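Local coordinates for NAP1-binding protein 2 (Saccharomyces cerevisiae, PDB 1YN8) that serves as an adaptor linking the phosphatase PTC1 to the kinase PBS2, negatively regulates the high-osmolarity glycerol pathway, and is represented here by its SH3 domain, at residues A[39-43]-A[44-48]. Residues are numbered along the deposited sequence; the frame is centred on the assembly and turned at random.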
ATOM      1  N   ALA A  39       2.134   2.978   2.938  1.00 25.65           N
ATOM      2  CA  ALA A  39       2.043   1.567   3.269  1.00 25.72           C
ATOM      3  C   ALA A  39       3.421   0.953   3.481  1.00 25.20           C
ATOM      4  O   ALA A  39       4.415   1.414   2.893  1.00 23.60           O
ATOM      5  CB  ALA A  39       1.323   0.847   2.181  1.00 26.63           C
ATOM      6  N   GLU A  40       3.493  -0.054   4.356  1.00 25.18           N
ATOM      7  CA  GLU A  40       4.659  -0.943   4.424  1.00 27.37           C
ATOM      8  C   GLU A  40       4.300  -2.363   3.947  1.00 25.44           C
ATOM      9  O   GLU A  40       3.121  -2.802   4.013  1.00 25.42           O
ATOM     10  CB  GLU A  40       5.362  -0.948   5.807  1.00 29.19           C
ATOM     11  CG  GLU A  40       4.552  -1.432   6.967  1.00 33.08           C
ATOM     12  CD  GLU A  40       5.290  -1.370   8.345  1.00 33.21           C
ATOM     13  OE1 GLU A  40       6.166  -0.505   8.595  1.00 36.55           O
ATOM     14  OE2 GLU A  40       4.983  -2.252   9.177  1.00 41.69           O
ATOM     15  N   ASN A  41       5.306  -3.049   3.394  1.00 24.66           N
ATOM     16  CA  ASN A  41       5.150  -4.446   2.940  1.00 23.92           C
ATOM     17  C   ASN A  41       4.984  -5.393   4.142  1.00 24.84           C
ATOM     18  O   ASN A  41       5.088  -4.955   5.310  1.00 26.53           O
ATOM     19  CB  ASN A  41       6.311  -4.927   2.018  1.00 25.53           C
ATOM     20  CG  ASN A  41       7.694  -4.905   2.677  1.00 25.38           C
ATOM     21  OD1 ASN A  41       7.849  -4.590   3.876  1.00 23.00           O
ATOM     22  ND2 ASN A  41       8.739  -5.208   1.853  1.00 23.72           N
ATOM     23  N   GLU A  42       4.781  -6.684   3.856  1.00 24.09           N
ATOM     24  CA  GLU A  42       4.520  -7.710   4.918  1.00 23.54           C
ATOM     25  C   GLU A  42       5.518  -7.739   6.085  1.00 23.82           C
ATOM     26  O   GLU A  42       5.105  -7.820   7.282  1.00 24.92           O
ATOM     27  CB  GLU A  42       4.425  -9.088   4.284  1.00 24.32           C
ATOM     28  CG  GLU A  42       4.051 -10.216   5.255  1.00 23.04           C
ATOM     29  CD  GLU A  42       3.901 -11.540   4.581  1.00 23.44           C
ATOM     30  OE1 GLU A  42       3.980 -11.621   3.323  1.00 23.90           O
ATOM     31  OE2 GLU A  42       3.758 -12.559   5.328  1.00 27.38           O
ATOM     32  N   SER A  43       6.821  -7.727   5.748  1.00 22.09           N
ATOM     33  CA  SER A  43       7.890  -7.757   6.760  1.00 23.23           C
ATOM     34  C   SER A  43       8.255  -6.382   7.386  1.00 23.45           C
ATOM     35  O   SER A  43       9.033  -6.327   8.351  1.00 24.26           O
ATOM     36  CB  SER A  43       9.140  -8.354   6.122  1.00 23.28           C
ATOM     37  OG  SER A  43       9.665  -7.379   5.237  1.00 24.38           O
ATOM     38  N   GLY A  44       7.771  -5.291   6.797  1.00 22.37           N
ATOM     39  CA  GLY A  44       8.146  -3.914   7.174  1.00 23.88           C
ATOM     40  C   GLY A  44       9.478  -3.406   6.615  1.00 22.80           C
ATOM     41  O   GLY A  44       9.936  -2.330   7.005  1.00 24.20           O
ATOM     42  N   SER A  45      10.120  -4.188   5.730  1.00 22.61           N
ATOM     43  CA  SER A  45      11.446  -3.832   5.176  1.00 21.38           C
ATOM     44  C   SER A  45      11.416  -2.721   4.105  1.00 21.99           C
ATOM     45  O   SER A  45      12.468  -2.146   3.791  1.00 23.48           O
ATOM     46  CB  SER A  45      12.124  -5.059   4.558  1.00 21.03           C
ATOM     47  OG  SER A  45      11.337  -5.523   3.478  1.00 22.09           O
ATOM     48  N   LYS A  46      10.231  -2.428   3.565  1.00 23.83           N
ATOM     49  CA  LYS A  46      10.072  -1.401   2.532  1.00 25.59           C
ATOM     50  C   LYS A  46       8.787  -0.618   2.774  1.00 24.66           C
ATOM     51  O   LYS A  46       7.790  -1.186   3.258  1.00 24.20           O
ATOM     52  CB  LYS A  46      10.023  -2.048   1.134  1.00 23.74           C
ATOM     53  CG  LYS A  46      11.318  -2.780   0.698  1.00 27.78           C
ATOM     54  CD  LYS A  46      11.097  -3.345  -0.691  1.00 30.69           C
ATOM     55  CE  LYS A  46      12.141  -4.351  -1.125  1.00 34.94           C
ATOM     56  NZ  LYS A  46      11.584  -5.163  -2.272  1.00 40.46           N
ATOM     57  N   THR A  47       8.778   0.673   2.439  0.50 24.85           N
ATOM     58  CA  THR A  47       7.576   1.502   2.605  0.50 24.70           C
ATOM     59  C   THR A  47       7.472   2.539   1.483  0.50 23.93           C
ATOM     60  O   THR A  47       8.485   3.033   0.992  0.50 24.05           O
ATOM     61  CB  THR A  47       7.555   2.213   4.004  0.50 24.46           C
ATOM     62  OG1 THR A  47       6.351   2.985   4.185  0.50 26.70           O
ATOM     63  CG2 THR A  47       8.738   3.122   4.149  0.50 24.17           C
ATOM     64  N   GLY A  48       6.247   2.882   1.095  1.00 23.07           N
ATOM     65  CA  GLY A  48       6.022   3.899   0.054  1.00 24.36           C
ATOM     66  C   GLY A  48       4.553   4.184  -0.199  1.00 23.54           C
ATOM     67  O   GLY A  48       3.699   3.663   0.508  1.00 23.50           O
TER
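With chi1 at 61°, N41 places CG between its own backbone N and carbonyl carbon, which turns the amide inward over the loop toward S45 and K46. This side chain braces from within the loop of an antiparallel beta hairpin, strands 36-40 and 47-51 of the SH3 domain, which in the SH3 fold corresponds to the distal loop. The evidence for strand pairing is the two-way bonding of A39 and G48, with A39 N to G48 O at 3.0 Å and G48 N returned to A39 O; E40 and T47 follow as a non-hydrogen-bonded pair. In one of its two modelled conformers T47 gives A39 O a second donor, OG1 at 2.8 Å, from above the carbonyl plane; as a constant brace of the strand ends this bond is doubtful. Nearer the loop, N41 N donates to K46 O at 3.1 Å, and a type I turn from N41 to G44 is closed by G44 N on N41 O. G44 has a positive phi of 80°, which favours glycine. The N41 amide uses both ends: K46 N reaches OD1 at 3.2 Å from above the amide plane, while ND2 points in that plane to S45 OG. A leucine in place of N41 would probably leave K46 N and S45 OG without these partners and the loop less firmly fixed. The aliphatic start of K46 runs obliquely across the amide, CB 3.5 Å from N41 ND2. Beyond strand 36-40, strand 25-33 continues the sheet, with A39 touching I28 and E40 bonded through its backbone to F27. At the outer bend, S43 OG accepts from both S45 N and S45 OG, the hydroxyl pair lying 3.1 Å apart.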